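Local atomic coordinates of increased recombination centers protein 6 (PDB entry 3UC9), a protein that serves as a clathrin coat accessory factor related to small G proteins and is also involved in gross chromosomal rearrangements and telomere healing. Residues E89-P94 with P98-M103; D83-V88 with Q118-Q123; Q63-R68 with R188-I193; D48-S53 with V72-Y77. One frame throughout, in Å; residues are numbered along the deposited sequence.

Contact 1. Residues E89-P94 with P98-M103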
# COMPACT_ATOMS: atom_id res chain seq x y z
N GLU A 89 6.58 14.29 4.37
CA GLU A 89 7.78 15.09 4.56
C GLU A 89 8.80 14.35 5.43
O GLU A 89 9.99 14.33 5.10
CB GLU A 89 7.47 16.44 5.17
CG GLU A 89 8.74 17.25 5.40
CD GLU A 89 8.47 18.71 5.61
OE1 GLU A 89 7.62 19.04 6.46
OE2 GLU A 89 9.12 19.52 4.92
N GLU A 90 8.34 13.73 6.50
CA GLU A 90 9.22 12.97 7.41
C GLU A 90 9.75 11.69 6.74
O GLU A 90 10.91 11.31 6.91
CB GLU A 90 8.47 12.64 8.71
CG GLU A 90 8.07 13.87 9.53
CD GLU A 90 7.05 13.57 10.64
OE1 GLU A 90 6.39 12.50 10.62
OE2 GLU A 90 6.89 14.44 11.53
N PHE A 91 8.89 11.04 5.98
CA PHE A 91 9.23 9.79 5.31
C PHE A 91 10.34 9.97 4.24
O PHE A 91 11.18 9.09 4.06
CB PHE A 91 7.97 9.20 4.69
CG PHE A 91 8.08 7.75 4.35
CD1 PHE A 91 8.03 6.78 5.35
CD2 PHE A 91 8.23 7.34 3.03
CE1 PHE A 91 8.13 5.44 5.04
CE2 PHE A 91 8.33 6.00 2.72
CZ PHE A 91 8.28 5.05 3.71
N ILE A 92 10.33 11.13 3.59
CA ILE A 92 11.23 11.49 2.49
C ILE A 92 12.64 11.91 2.92
O ILE A 92 13.54 12.06 2.07
CB ILE A 92 10.63 12.71 1.72
CG1 ILE A 92 9.77 12.24 0.55
CG2 ILE A 92 11.70 13.69 1.24
CD1 ILE A 92 9.13 13.43 -0.16
N THR A 93 12.84 12.12 4.21
CA THR A 93 14.11 12.63 4.73
C THR A 93 15.25 11.61 4.57
O THR A 93 15.00 10.41 4.54
CB THR A 93 13.95 13.03 6.21
OG1 THR A 93 15.05 13.86 6.61
CG2 THR A 93 13.88 11.81 7.09
N PRO A 94 16.51 12.10 4.49
CA PRO A 94 17.66 11.19 4.42
C PRO A 94 17.72 10.17 5.56
O PRO A 94 18.11 9.03 5.33
CB PRO A 94 18.86 12.15 4.51
CG PRO A 94 18.37 13.42 3.94
CD PRO A 94 16.91 13.50 4.28
N PRO A 98 17.05 4.34 4.92
CA PRO A 98 17.09 2.91 5.21
C PRO A 98 15.70 2.27 5.31
O PRO A 98 15.48 1.21 4.73
CB PRO A 98 17.83 2.83 6.54
CG PRO A 98 18.70 4.04 6.52
CD PRO A 98 17.89 5.11 5.85
N LEU A 99 14.78 2.93 6.02
CA LEU A 99 13.41 2.44 6.13
C LEU A 99 12.72 2.34 4.76
O LEU A 99 12.08 1.33 4.44
CB LEU A 99 12.60 3.35 7.07
CG LEU A 99 11.10 3.10 7.23
CD1 LEU A 99 10.85 1.71 7.77
CD2 LEU A 99 10.50 4.15 8.15
N ARG A 100 12.85 3.39 3.94
CA ARG A 100 12.24 3.37 2.60
C ARG A 100 12.75 2.18 1.80
O ARG A 100 11.98 1.50 1.12
CB ARG A 100 12.53 4.67 1.85
CG ARG A 100 11.81 5.87 2.46
CD ARG A 100 11.69 7.05 1.46
NE ARG A 100 12.98 7.48 0.93
CZ ARG A 100 13.87 8.25 1.56
NH1 ARG A 100 13.66 8.68 2.80
NH2 ARG A 100 15.00 8.56 0.94
N ASN A 101 14.03 1.88 1.95
CA ASN A 101 14.64 0.82 1.14
C ASN A 101 14.21 -0.61 1.50
O ASN A 101 14.38 -1.54 0.70
CB ASN A 101 16.16 0.98 1.09
CG ASN A 101 16.60 2.16 0.21
OD1 ASN A 101 17.64 2.79 0.46
ND2 ASN A 101 15.82 2.46 -0.83
N VAL A 102 13.61 -0.80 2.68
CA VAL A 102 13.11 -2.13 3.06
C VAL A 102 11.60 -2.29 2.84
O VAL A 102 11.05 -3.36 3.10
CB VAL A 102 13.49 -2.54 4.49
CG1 VAL A 102 15.01 -2.66 4.60
CG2 VAL A 102 12.93 -1.57 5.53
N MET A 103 10.94 -1.27 2.30
CA MET A 103 9.51 -1.34 2.01
C MET A 103 9.20 -2.15 0.74
O MET A 103 9.51 -1.74 -0.38
CB MET A 103 8.92 0.07 1.87
CG MET A 103 9.17 0.97 3.06
SD MET A 103 8.70 0.23 4.65
CE MET A 103 7.07 -0.22 4.29

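Contact 2. Residues D83-V88 with Q118-Q123. Unlike the reference sequence in segment 83-88: Asp83 (reference Glu).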
# COMPACT_ATOMS: atom_id res chain seq x y z
N ASP A 83 -1.90 14.54 9.39
CA ASP A 83 -1.85 15.14 8.06
C ASP A 83 -0.90 14.34 7.17
O ASP A 83 0.28 14.19 7.49
CB ASP A 83 -1.33 16.58 8.16
CG ASP A 83 -2.24 17.48 8.99
OD1 ASP A 83 -3.37 17.79 8.53
OD2 ASP A 83 -1.81 17.89 10.09
N ILE A 84 -1.42 13.81 6.06
CA ILE A 84 -0.60 12.99 5.15
C ILE A 84 0.67 13.72 4.70
O ILE A 84 1.76 13.15 4.77
CB ILE A 84 -1.40 12.51 3.91
CG1 ILE A 84 -2.57 11.60 4.31
CG2 ILE A 84 -0.49 11.81 2.92
CD1 ILE A 84 -2.18 10.39 5.09
N PRO A 85 0.55 14.98 4.23
CA PRO A 85 1.75 15.67 3.77
C PRO A 85 2.86 15.79 4.82
O PRO A 85 4.04 15.66 4.48
CB PRO A 85 1.23 17.06 3.37
CG PRO A 85 -0.18 16.81 2.98
CD PRO A 85 -0.67 15.78 3.96
N VAL A 86 2.50 16.02 6.08
CA VAL A 86 3.48 16.07 7.17
C VAL A 86 4.18 14.72 7.32
O VAL A 86 5.40 14.66 7.49
CB VAL A 86 2.83 16.49 8.51
CG1 VAL A 86 3.84 16.40 9.65
CG2 VAL A 86 2.24 17.90 8.41
N TRP A 87 3.42 13.64 7.24
CA TRP A 87 3.99 12.30 7.29
C TRP A 87 4.93 12.04 6.11
O TRP A 87 6.03 11.51 6.29
CB TRP A 87 2.87 11.26 7.33
CG TRP A 87 3.37 9.89 7.53
CD1 TRP A 87 3.54 9.23 8.72
CD2 TRP A 87 3.78 8.98 6.51
NE1 TRP A 87 4.03 7.97 8.50
CE2 TRP A 87 4.19 7.79 7.15
CE3 TRP A 87 3.84 9.06 5.12
CZ2 TRP A 87 4.66 6.69 6.44
CZ3 TRP A 87 4.31 7.96 4.42
CH2 TRP A 87 4.70 6.79 5.08
N VAL A 88 4.51 12.44 4.91
CA VAL A 88 5.34 12.29 3.71
C VAL A 88 6.65 13.07 3.84
O VAL A 88 7.72 12.57 3.50
CB VAL A 88 4.57 12.75 2.46
CG1 VAL A 88 5.52 12.89 1.25
CG2 VAL A 88 3.43 11.78 2.15
N GLN A 118 -2.64 12.08 -4.50
CA GLN A 118 -2.09 12.27 -5.84
C GLN A 118 -1.25 13.56 -6.00
O GLN A 118 -0.37 13.62 -6.86
CB GLN A 118 -3.19 12.22 -6.91
CG GLN A 118 -4.31 13.24 -6.75
CD GLN A 118 -5.49 12.75 -5.92
OE1 GLN A 118 -5.32 12.04 -4.92
NE2 GLN A 118 -6.68 13.16 -6.31
N GLU A 119 -1.51 14.56 -5.17
CA GLU A 119 -0.74 15.82 -5.18
C GLU A 119 0.67 15.69 -4.60
O GLU A 119 1.54 16.51 -4.88
CB GLU A 119 -1.51 16.90 -4.40
CG GLU A 119 -2.81 17.36 -5.06
CD GLU A 119 -3.60 18.38 -4.22
OE1 GLU A 119 -3.45 18.39 -2.98
OE2 GLU A 119 -4.38 19.16 -4.81
N LEU A 120 0.89 14.66 -3.79
CA LEU A 120 2.17 14.40 -3.13
C LEU A 120 2.93 13.27 -3.82
O LEU A 120 4.11 13.05 -3.54
CB LEU A 120 1.92 13.98 -1.67
CG LEU A 120 1.04 14.88 -0.79
CD1 LEU A 120 0.57 14.12 0.46
CD2 LEU A 120 1.77 16.14 -0.40
N LEU A 121 2.25 12.54 -4.70
CA LEU A 121 2.76 11.27 -5.21
C LEU A 121 4.07 11.41 -6.01
O LEU A 121 4.96 10.59 -5.87
CB LEU A 121 1.67 10.57 -6.04
CG LEU A 121 1.62 9.05 -6.17
CD1 LEU A 121 1.90 8.33 -4.87
CD2 LEU A 121 0.24 8.64 -6.72
N HIS A 122 4.21 12.45 -6.83
CA HIS A 122 5.45 12.61 -7.59
C HIS A 122 6.67 12.66 -6.68
O HIS A 122 7.63 11.90 -6.85
CB HIS A 122 5.41 13.84 -8.47
CG HIS A 122 6.67 14.04 -9.26
ND1 HIS A 122 6.94 13.34 -10.41
CD2 HIS A 122 7.74 14.83 -9.04
CE1 HIS A 122 8.12 13.70 -10.88
NE2 HIS A 122 8.63 14.61 -10.06
N GLN A 123 6.63 13.54 -5.69
CA GLN A 123 7.73 13.69 -4.75
C GLN A 123 7.93 12.45 -3.87
O GLN A 123 9.06 12.09 -3.56
CB GLN A 123 7.47 14.89 -3.86
CG GLN A 123 7.59 16.20 -4.58
CD GLN A 123 7.23 17.35 -3.68
OE1 GLN A 123 8.10 17.97 -3.08
NE2 GLN A 123 5.93 17.62 -3.56

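Contact 3. Residues Q63-R68 with R188-I193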
# COMPACT_ATOMS: atom_id res chain seq x y z
N GLN A 63 4.79 -12.24 9.70
CA GLN A 63 3.53 -12.64 9.10
C GLN A 63 3.85 -13.46 7.87
O GLN A 63 4.95 -13.36 7.31
CB GLN A 63 2.70 -11.41 8.72
CG GLN A 63 2.37 -10.51 9.91
CD GLN A 63 1.58 -11.24 10.97
OE1 GLN A 63 2.12 -11.64 12.00
NE2 GLN A 63 0.29 -11.45 10.71
N THR A 64 2.93 -14.31 7.45
CA THR A 64 3.15 -15.11 6.25
C THR A 64 2.22 -14.61 5.16
O THR A 64 1.03 -14.41 5.39
CB THR A 64 2.91 -16.60 6.52
OG1 THR A 64 3.73 -17.02 7.62
CG2 THR A 64 3.29 -17.42 5.29
N TRP A 65 2.80 -14.35 3.99
CA TRP A 65 1.99 -14.12 2.81
C TRP A 65 2.11 -15.35 1.94
O TRP A 65 3.20 -15.69 1.48
CB TRP A 65 2.43 -12.89 2.03
CG TRP A 65 1.49 -12.59 0.89
CD1 TRP A 65 1.63 -12.94 -0.41
CD2 TRP A 65 0.23 -11.92 0.99
NE1 TRP A 65 0.55 -12.52 -1.15
CE2 TRP A 65 -0.33 -11.89 -0.31
CE3 TRP A 65 -0.48 -11.33 2.04
CZ2 TRP A 65 -1.55 -11.29 -0.59
CZ3 TRP A 65 -1.71 -10.73 1.76
CH2 TRP A 65 -2.22 -10.71 0.46
N GLU A 66 0.98 -16.02 1.72
CA GLU A 66 0.98 -17.28 1.02
C GLU A 66 -0.12 -17.33 -0.03
O GLU A 66 -1.22 -16.80 0.16
CB GLU A 66 0.86 -18.46 2.00
CG GLU A 66 -0.34 -18.40 2.95
CD GLU A 66 -0.33 -19.53 4.00
OE1 GLU A 66 0.48 -20.48 3.87
OE2 GLU A 66 -1.14 -19.45 4.95
N ASN A 67 0.21 -17.94 -1.15
CA ASN A 67 -0.75 -18.20 -2.21
C ASN A 67 -0.45 -19.59 -2.73
O ASN A 67 0.29 -20.35 -2.09
CB ASN A 67 -0.65 -17.12 -3.29
CG ASN A 67 0.78 -16.88 -3.74
OD1 ASN A 67 1.49 -17.82 -4.10
ND2 ASN A 67 1.21 -15.62 -3.73
N ARG A 68 -1.03 -19.94 -3.88
CA ARG A 68 -0.83 -21.27 -4.45
C ARG A 68 0.59 -21.52 -4.97
O ARG A 68 0.96 -22.67 -5.22
CB ARG A 68 -1.82 -21.48 -5.59
CG ARG A 68 -3.24 -21.62 -5.12
CD ARG A 68 -4.19 -21.66 -6.30
NE ARG A 68 -4.48 -20.32 -6.81
CZ ARG A 68 -5.03 -20.05 -7.99
NH1 ARG A 68 -5.35 -21.04 -8.82
NH2 ARG A 68 -5.26 -18.80 -8.35
N ARG A 188 -8.05 -7.25 -5.89
CA ARG A 188 -6.98 -6.63 -6.69
C ARG A 188 -5.74 -6.37 -5.86
O ARG A 188 -4.61 -6.61 -6.30
CB ARG A 188 -7.44 -5.32 -7.32
CG ARG A 188 -6.36 -4.55 -8.09
CD ARG A 188 -5.65 -5.39 -9.18
NE ARG A 188 -4.54 -4.64 -9.79
CZ ARG A 188 -3.42 -5.16 -10.29
NH1 ARG A 188 -3.18 -6.47 -10.28
NH2 ARG A 188 -2.50 -4.34 -10.80
N ILE A 189 -5.93 -5.82 -4.67
CA ILE A 189 -4.82 -5.56 -3.77
C ILE A 189 -4.08 -6.88 -3.46
O ILE A 189 -2.84 -6.93 -3.49
CB ILE A 189 -5.28 -4.87 -2.46
CG1 ILE A 189 -5.99 -3.56 -2.77
CG2 ILE A 189 -4.06 -4.61 -1.56
CD1 ILE A 189 -6.53 -2.82 -1.55
N GLN A 190 -4.84 -7.94 -3.20
CA GLN A 190 -4.24 -9.27 -2.98
C GLN A 190 -3.37 -9.69 -4.17
O GLN A 190 -2.29 -10.25 -4.00
CB GLN A 190 -5.34 -10.31 -2.73
CG GLN A 190 -4.83 -11.72 -2.42
CD GLN A 190 -5.96 -12.72 -2.21
OE1 GLN A 190 -7.10 -12.47 -2.61
NE2 GLN A 190 -5.66 -13.85 -1.59
N GLU A 191 -3.86 -9.43 -5.39
CA GLU A 191 -3.12 -9.76 -6.61
C GLU A 191 -1.82 -8.95 -6.74
O GLU A 191 -0.80 -9.47 -7.21
CB GLU A 191 -3.99 -9.49 -7.84
CG GLU A 191 -3.35 -9.90 -9.16
CD GLU A 191 -4.31 -9.78 -10.34
OE1 GLU A 191 -4.95 -8.73 -10.49
OE2 GLU A 191 -4.39 -10.75 -11.12
N ILE A 192 -1.88 -7.69 -6.36
CA ILE A 192 -0.70 -6.83 -6.40
C ILE A 192 0.37 -7.39 -5.47
O ILE A 192 1.54 -7.47 -5.83
CB ILE A 192 -1.06 -5.38 -6.06
CG1 ILE A 192 -1.86 -4.75 -7.20
CG2 ILE A 192 0.20 -4.57 -5.79
CD1 ILE A 192 -2.38 -3.34 -6.89
N ILE A 193 -0.04 -7.84 -4.29
CA ILE A 193 0.92 -8.41 -3.34
C ILE A 193 1.44 -9.76 -3.85
O ILE A 193 2.64 -10.03 -3.80
CB ILE A 193 0.31 -8.52 -1.93
CG1 ILE A 193 -0.07 -7.12 -1.44
CG2 ILE A 193 1.31 -9.17 -0.94
CD1 ILE A 193 -0.83 -7.08 -0.13
O HOH W 1 -2.76 -14.60 -1.62

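Contact 4. Residues D48-S53 with V72-Y77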
# COMPACT_ATOMS: atom_id res chain seq x y z
N ASP A 48 -9.27 -7.90 7.18
CA ASP A 48 -9.81 -8.47 5.95
C ASP A 48 -8.73 -8.98 4.99
O ASP A 48 -8.87 -10.04 4.37
CB ASP A 48 -10.72 -7.46 5.23
CG ASP A 48 -12.02 -7.20 5.98
OD1 ASP A 48 -12.41 -8.01 6.86
OD2 ASP A 48 -12.67 -6.16 5.70
N LEU A 49 -7.64 -8.23 4.87
CA LEU A 49 -6.59 -8.58 3.92
C LEU A 49 -5.51 -9.47 4.54
O LEU A 49 -5.05 -10.42 3.91
CB LEU A 49 -5.95 -7.31 3.36
CG LEU A 49 -4.89 -7.51 2.28
CD1 LEU A 49 -5.41 -8.36 1.13
CD2 LEU A 49 -4.42 -6.14 1.78
N PHE A 50 -5.11 -9.15 5.77
CA PHE A 50 -3.98 -9.83 6.41
C PHE A 50 -4.36 -10.74 7.57
O PHE A 50 -3.50 -11.41 8.13
CB PHE A 50 -2.96 -8.81 6.92
CG PHE A 50 -2.36 -7.97 5.84
CD1 PHE A 50 -1.55 -8.53 4.88
CD2 PHE A 50 -2.60 -6.61 5.79
CE1 PHE A 50 -0.99 -7.74 3.89
CE2 PHE A 50 -2.05 -5.83 4.81
CZ PHE A 50 -1.24 -6.39 3.85
N HIS A 51 -5.64 -10.75 7.94
CA HIS A 51 -6.12 -11.54 9.08
C HIS A 51 -5.33 -11.20 10.34
O HIS A 51 -4.92 -12.08 11.11
CB HIS A 51 -6.08 -13.03 8.75
CG HIS A 51 -6.71 -13.35 7.43
ND1 HIS A 51 -5.98 -13.73 6.32
CD2 HIS A 51 -8.00 -13.29 7.02
CE1 HIS A 51 -6.79 -13.92 5.30
NE2 HIS A 51 -8.02 -13.66 5.70
N CYS A 52 -5.14 -9.90 10.53
CA CYS A 52 -4.37 -9.35 11.64
C CYS A 52 -5.30 -8.55 12.54
O CYS A 52 -5.83 -7.52 12.13
CB CYS A 52 -3.26 -8.44 11.09
SG CYS A 52 -2.24 -7.68 12.36
N SER A 53 -5.51 -9.04 13.76
CA SER A 53 -6.34 -8.36 14.75
C SER A 53 -5.50 -7.39 15.58
O SER A 53 -5.12 -7.68 16.72
CB SER A 53 -7.02 -9.38 15.67
OG SER A 53 -7.95 -10.18 14.95
N VAL A 72 6.08 -16.29 1.60
CA VAL A 72 7.14 -15.36 1.99
C VAL A 72 6.77 -14.79 3.36
O VAL A 72 5.59 -14.65 3.67
CB VAL A 72 7.36 -14.25 0.95
CG1 VAL A 72 6.15 -13.31 0.90
CG2 VAL A 72 8.65 -13.49 1.23
N HIS A 73 7.77 -14.49 4.18
CA HIS A 73 7.53 -13.91 5.49
C HIS A 73 7.78 -12.41 5.43
O HIS A 73 8.79 -11.98 4.88
CB HIS A 73 8.42 -14.58 6.54
CG HIS A 73 8.07 -16.02 6.79
ND1 HIS A 73 7.35 -16.43 7.89
CD2 HIS A 73 8.31 -17.13 6.06
CE1 HIS A 73 7.18 -17.74 7.84
NE2 HIS A 73 7.75 -18.19 6.73
N PHE A 74 6.86 -11.63 6.00
CA PHE A 74 6.95 -10.17 5.96
C PHE A 74 6.57 -9.54 7.31
O PHE A 74 5.95 -10.20 8.16
CB PHE A 74 6.09 -9.59 4.82
CG PHE A 74 4.61 -9.64 5.10
CD1 PHE A 74 3.93 -8.50 5.50
CD2 PHE A 74 3.90 -10.82 4.96
CE1 PHE A 74 2.57 -8.55 5.76
CE2 PHE A 74 2.56 -10.88 5.23
CZ PHE A 74 1.89 -9.73 5.63
N ASP A 75 6.95 -8.28 7.48
CA ASP A 75 6.61 -7.50 8.66
C ASP A 75 5.58 -6.43 8.28
O ASP A 75 5.73 -5.78 7.25
CB ASP A 75 7.86 -6.82 9.22
CG ASP A 75 8.88 -7.80 9.78
OD1 ASP A 75 8.55 -8.99 10.00
OD2 ASP A 75 10.03 -7.36 10.03
N LEU A 76 4.57 -6.27 9.12
CA LEU A 76 3.55 -5.26 8.94
C LEU A 76 3.87 -4.09 9.87
O LEU A 76 4.02 -4.27 11.08
CB LEU A 76 2.18 -5.86 9.27
CG LEU A 76 0.90 -5.13 8.89
CD1 LEU A 76 0.76 -5.07 7.37
CD2 LEU A 76 -0.30 -5.84 9.49
N TYR A 77 4.02 -2.91 9.28
CA TYR A 77 4.15 -1.67 10.02
C TYR A 77 2.84 -0.90 9.91
O TYR A 77 2.40 -0.55 8.81
CB TYR A 77 5.29 -0.82 9.45
CG TYR A 77 6.70 -1.38 9.56
CD1 TYR A 77 7.00 -2.50 10.34
CD2 TYR A 77 7.75 -0.73 8.91
CE1 TYR A 77 8.31 -2.97 10.43
CE2 TYR A 77 9.06 -1.19 9.02
CZ TYR A 77 9.34 -2.31 9.77
OH TYR A 77 10.64 -2.74 9.87

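Contact 1. Residues E89-P94 with P98-M103
Phe91 and Arg100 pass side by side, pointing opposite ways, the phenyl ring reaching out toward helix 97-101 while the arginine chain runs back toward residues 91-93. The arginine's CG and CD pass close by the CE2 and CD2 corner of the ring, with Arg100 CG 3.5 Å from Phe91 CE2. A bend at chi3 (-56°) then turns the guanidinium, whose plane stands 65° from that of the ring, toward the backbone carbonyls of residues 91-93. There a single nitrogen grips two carbonyls. Arg100 NH1 donates to Phe91 O at 2.8 Å, in the carbonyl plane and on a lone pair, and to Thr93 O, also at 2.8 Å, where it approaches from above the carbonyl plane. Thr93 O in turn lies in the plane of the guanidinium, whereas Phe91 O is tilted from it. The buried arginine thus ties Phe91 O to Thr93 O two residues on. Farther out on the ring, Leu99 crosses Phe91 at about a right angle and brings CD2 to 4.1 Å from Phe91 CE1, and Met103 CG meets the ring edge at CZ. Arg100 NE is bonded to Ala127 O at the end of helix 121-127, Phe91 stacks with Trp87 of its own helix, and both Phe91 and Met103 rest on Leu31 of strand 29-35, so helices 84-91 and 97-101, with the turn between them, pack against the sheet.

Contact 2. Residues D83-V88 with Q118-Q123
With chi1 at -52°, Leu120 sets CG anti to its carbonyl carbon, and a chi2 of 163° carries the isobutyl end out toward the first turn of helix 84-91. On the facing side Ile84 has chi1 -63°, which turns its CG2 branch, rather than the longer ethyl arm, to the leucine. The two methyls meet closely, Leu120 CD1 lying 3.5 Å from Ile84 CG2. That same CD1 also touches Pro85 CG at 3.8 Å and Val88 CG2 at 4.1 Å, so one methyl sits among three residues of the helix. The second branch goes to the proline alone: Leu120 CD2 is 3.9 Å from Pro85 CB. Pro85 and Leu120 cross at about a right angle, the pyrrolidine ring lying across the forked end of the leucine, while Ile84 and Val88 meet it at a slant.

In the Rossmann-like fold of this chain, helix 84-91 follows strand 71-81 and helix 121-127 precedes strand 133-138; Leu120, beside helix 121-127 in sequence, joins this part of the chain to the first turn of helix 84-91. Contact across the pair is wholly apolar, without a hydrogen bond. Inside the first segment the helix is already winding, with Val88 N bonded to Ile84 O at 2.8 Å, and this spaces Ile84 and Val88 one turn apart on the side facing Leu120. Val88 and Trp87 also touch Phe124 of helix 121-127, and Trp87 NE1 is bonded to Asp79. Leu121, the next residue, points away from helix 84-91 and packs on Ile163 and Phe165 of strand 163-167.

Contact 3. Residues Q63-R68 with R188-I193
Strand 59-66 forms one edge of the mixed sheet, and near its end Trp65 lays its indole against helix 185-195, the last helix of the modelled chain. Ile193 meets it squarely. Its CG2 methyl stands over the face of the five-membered ring, 3.4 Å from the centroid and 18° off the ring normal, a CH-pi contact; the closest ring atom is Trp65 CE2, 3.2 Å from Ile193 CG2, which makes for tight packing. The isoleucine's chi1 of -61° puts CG2 anti to the backbone N and aims it at the indole, while its other arm reaches farther along the six-membered ring, Ile193 CD1 lying 3.9 Å from Trp65 CH2.

One turn earlier in the helix, Gln190 meets the six-membered ring at CZ2. Its backbone O lies at the ring edge, 3.6 Å from Trp65 CZ2, and Gln190 CG comes to 3.8 Å from that same Trp65 CZ2. In this Rossmann-like domain the antiparallel edge strand 59-66 pairs with strand 71-81, and the tryptophan reaches from it to the helix, touching Leu49 of helix 39-50 and Phe74 of strand 71-81 as well. From CG onward the glutamine chain is extended, its amide plane 83° from the indole. A water bridges the two segments at this end, accepting a bond from Gln190 NE2 at 3.0 Å and giving one to Glu66 O at 3.2 Å. The buried indole N-H is satisfied by the same helix: Trp65 NE1 is bonded to Asp194, whose OD1 also takes a bond from Asn67 ND2, so the carboxylate probably helps to hold the indole's orientation.

Contact 4. Residues D48-S53 with V72-Y77
Phe74 is the first residue of strand segment 72-77 to reach Phe50, which closes helix 39-50. The chi1 of Phe74, 73°, sets its ring between the backbone N and the carbonyl carbon, and from there CZ extends to 3.7 Å from Phe50 CD1. The same Phe74 CZ lies 3.9 Å from Phe50 CE1, so it is close to both atoms. The planes are 48° apart and the centroids 5.7 Å, an oblique aromatic pair.

Asp75 follows with its side chain on the other side of the strand, where it forms a salt bridge with Lys29. Alternate residues face opposite sides, as in any beta strand. Strand 71-81 lies next to the edge of the sheet, antiparallel to 59-66 and parallel to 29-35, an order consistent with the small G protein fold, and Phe74 and Leu76 both lie on the sheet face packed by helix 39-50.

Two residues on from Phe74, Leu76 splits its two methyls between two partners. Leu76 CD1 sits over one face of Phe50, 4.2 Å from the ring centroid and 23° off the normal in a CH-pi contact, displaced toward the rim near Phe50 CE2 and CD2. On the opposite face lies Leu49 CG, 4.0 Å above the ring plane, so Phe50 is held between two leucines. The other branch, Leu76 CD2, is 3.9 Å from Cys52 SG. His51, with positive phi, ends the helix, and both Phe50 and Cys52, on either side of it in sequence, point toward the strand. Ile193 of helix 185-195 also touches Phe50.

How the contacts relate
Contacts 3 and 4 are neighbours, their centres 10 Å apart, and they share the pairing of strands 59-66 and 71-81: Gln63 N lies 2.8 Å from Phe74 O and Trp65 N 2.8 Å from Val72 O, both probably hydrogen bonds. Ile189 also packs on Leu49. Contacts 1 and 2 both use helix 84-91, with centres 13 Å apart, and touch where Ile92 CD1 comes to 3.7 Å from Gln123 O. Contact 2 lies across the chain's centre from contacts 3 and 4, about 26 and 24 Å away between centres. Strand 71-81 leads into helix 84-91, and Tyr77 CE2 of contact 4 meets Leu99 CD1 of contact 1 at 3.6 Å, joining the two groups.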